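Local atomic coordinates of Pex protein (Anabaena sp. PCC 7120, PDB entry 2DQL), a protein that is associated with the cyanobacterial circadian clock and, as a member of the PadR-like family with a winged-helix fold, probably binds DNA as a transcriptional regulator. Residues 70-75 against 87-92. Residues are numbered along the deposited sequence; the frame is centred on the assembly and turned at random.
Sequences RAITGY and RMYQVS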
loop_
_atom_site.group_PDB
_atom_site.type_symbol
_atom_site.label_atom_id
_atom_site.label_comp_id
_atom_site.label_asym_id
_atom_site.label_seq_id
_atom_site.Cartn_x
_atom_site.Cartn_y
_atom_site.Cartn_z
ATOM N N ARG A 70 19.604 17.774 -4.260
ATOM C CA ARG A 70 19.683 19.061 -4.950
ATOM C C ARG A 70 18.850 19.073 -6.227
ATOM O O ARG A 70 19.171 19.795 -7.172
ATOM C CB ARG A 70 21.139 19.382 -5.312
ATOM C CG ARG A 70 22.153 19.105 -4.208
ATOM C CD ARG A 70 21.914 19.958 -2.975
ATOM N NE ARG A 70 22.946 19.736 -1.960
ATOM C CZ ARG A 70 22.966 20.323 -0.769
ATOM N NH1 ARG A 70 22.009 21.175 -0.431
ATOM N NH2 ARG A 70 23.944 20.060 0.089
ATOM N N ALA A 71 17.782 18.276 -6.254
ATOM C CA ALA A 71 16.917 18.197 -7.427
ATOM C C ALA A 71 15.898 19.326 -7.446
ATOM O O ALA A 71 15.329 19.643 -8.492
ATOM C CB ALA A 71 16.204 16.849 -7.458
ATOM N N ILE A 72 15.654 19.914 -6.281
ATOM C CA ILE A 72 14.721 21.026 -6.178
ATOM C C ILE A 72 15.286 22.076 -5.229
ATOM O O ILE A 72 16.165 21.787 -4.409
ATOM C CB ILE A 72 13.311 20.590 -5.651
ATOM C CG1 ILE A 72 13.408 20.078 -4.204
ATOM C CG2 ILE A 72 12.712 19.518 -6.564
ATOM C CD1 ILE A 72 12.048 19.794 -3.557
ATOM N N THR A 73 14.798 23.301 -5.368
ATOM C CA THR A 73 15.215 24.390 -4.499
ATOM C C THR A 73 13.967 24.890 -3.790
ATOM O O THR A 73 12.878 24.891 -4.358
ATOM C CB THR A 73 15.822 25.578 -5.289
ATOM O OG1 THR A 73 14.862 26.064 -6.233
ATOM C CG2 THR A 73 17.074 25.152 -6.032
ATOM N N GLY A 74 14.123 25.298 -2.540
ATOM C CA GLY A 74 12.987 25.812 -1.809
ATOM C C GLY A 74 13.252 27.245 -1.402
ATOM O O GLY A 74 14.407 27.636 -1.247
ATOM N N TYR A 75 12.192 28.029 -1.252
ATOM C CA TYR A 75 12.326 29.419 -0.835
ATOM C C TYR A 75 11.010 29.885 -0.222
ATOM O O TYR A 75 9.966 29.272 -0.438
ATOM C CB TYR A 75 12.721 30.305 -2.027
ATOM C CG TYR A 75 11.583 30.697 -2.940
ATOM C CD1 TYR A 75 10.851 31.861 -2.708
ATOM C CD2 TYR A 75 11.235 29.908 -4.033
ATOM C CE1 TYR A 75 9.801 32.231 -3.542
ATOM C CE2 TYR A 75 10.184 30.268 -4.875
ATOM C CZ TYR A 75 9.473 31.431 -4.623
ATOM O OH TYR A 75 8.432 31.796 -5.440
ATOM N N ARG A 87 6.072 28.158 1.772
ATOM C CA ARG A 87 7.308 27.536 1.308
ATOM C C ARG A 87 7.084 26.964 -0.094
ATOM O O ARG A 87 6.304 26.027 -0.272
ATOM C CB ARG A 87 7.729 26.422 2.267
ATOM C CG ARG A 87 9.118 25.853 2.010
ATOM C CD ARG A 87 10.200 26.880 2.303
ATOM N NE ARG A 87 11.549 26.331 2.176
ATOM C CZ ARG A 87 12.652 27.075 2.167
ATOM N NH1 ARG A 87 12.566 28.391 2.277
ATOM N NH2 ARG A 87 13.844 26.507 2.046
ATOM N N MET A 88 7.775 27.535 -1.076
ATOM C CA MET A 88 7.652 27.116 -2.469
ATOM C C MET A 88 8.831 26.273 -2.936
ATOM O O MET A 88 9.947 26.419 -2.445
ATOM C CB MET A 88 7.550 28.345 -3.370
ATOM C CG MET A 88 6.432 29.312 -3.009
ATOM S SD MET A 88 4.784 28.638 -3.271
ATOM C CE MET A 88 4.847 28.250 -5.003
ATOM N N TYR A 89 8.577 25.403 -3.907
ATOM C CA TYR A 89 9.611 24.537 -4.456
ATOM C C TYR A 89 9.674 24.678 -5.971
ATOM O O TYR A 89 8.650 24.873 -6.617
ATOM C CB TYR A 89 9.312 23.075 -4.112
ATOM C CG TYR A 89 9.293 22.800 -2.629
ATOM C CD1 TYR A 89 10.479 22.618 -1.922
ATOM C CD2 TYR A 89 8.089 22.772 -1.922
ATOM C CE1 TYR A 89 10.467 22.415 -0.537
ATOM C CE2 TYR A 89 8.068 22.573 -0.536
ATOM C CZ TYR A 89 9.262 22.397 0.146
ATOM O OH TYR A 89 9.248 22.227 1.517
ATOM N N GLN A 90 10.880 24.567 -6.522
ATOM C CA GLN A 90 11.095 24.648 -7.970
ATOM C C GLN A 90 12.112 23.586 -8.341
ATOM O O GLN A 90 12.983 23.260 -7.547
ATOM C CB GLN A 90 11.687 25.999 -8.383
ATOM C CG GLN A 90 10.833 27.204 -8.111
ATOM C CD GLN A 90 11.374 28.446 -8.808
ATOM O OE1 GLN A 90 12.573 28.552 -9.087
ATOM N NE2 GLN A 90 10.491 29.394 -9.078
ATOM N N VAL A 91 12.020 23.044 -9.547
ATOM C CA VAL A 91 13.006 22.053 -9.951
ATOM C C VAL A 91 14.326 22.797 -10.137
ATOM O O VAL A 91 14.335 23.933 -10.610
ATOM C CB VAL A 91 12.642 21.395 -11.294
ATOM C CG1 VAL A 91 13.706 20.382 -11.672
ATOM C CG2 VAL A 91 11.293 20.731 -11.200
ATOM N N SER A 92 15.434 22.176 -9.752
ATOM C CA SER A 92 16.734 22.812 -9.930
ATOM C C SER A 92 17.010 22.862 -11.432
ATOM O O SER A 92 16.739 21.906 -12.155
ATOM C CB SER A 92 17.824 22.017 -9.201
ATOM O OG SER A 92 17.617 22.058 -7.797
HETATM O O HOH W 1 15.251 26.179 -8.947
#
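Thr-73 and Gln-90 face each other as a hydrogen-bonded pair in the antiparallel beta hairpin that forms the wing of this PadR-like winged-helix domain, a compact example of how backbone bonds set the register while side chains give each face its character. Thr-73 N reaches Gln-90 O at 2.8 Å and Gln-90 N returns to Thr-73 O; Tyr-75 and Met-88 repeat the exchange two residues on, past the non-hydrogen-bonded pair Gly-74/Tyr-89. At the base the ladder continues past Val-91: Ser-92 N points almost straight at Ala-71 O (N-H...O 176°), and Ser-92 OG donates to Arg-70 O at 2.8 Å from well above its carbonyl plane. The end of strand 86-91 is thus tied to the Schellman turn that closes helix 56-68.

Apolar contacts differ between the faces. Ile-72 CD1 meets Tyr-89 CD1 at 3.6 Å, and both side chains also pack on helices 20-31 and 56-68, joining the wing to the helical body. Across the sheet, Tyr-75 lies alongside Met-88, whose CB sits over the ring face in a CH-pi contact, 4.0 Å from the ring centroid; Tyr-75 OH and Gln-90 NE2 both hydrogen-bond to Glu-35 OE1.

Arg-87 lays its guanidinium flat over the peptide linking Gly-74 and Tyr-75, with Gly-74 C and Tyr-75 N each 3.5 Å from its plane. A bend at chi2 (67°) folds the chain back across the neighbouring strand, and Trp-76 adds a cation-pi partner. With an alanine in place of Arg-87, this peptide would probably lose its cover and Trp-76 its cationic mate.

One water bridges the strands: it lies 2.7 Å from Thr-73 OG1 and donates a hydrogen bond to Val-91 O at 2.9 Å.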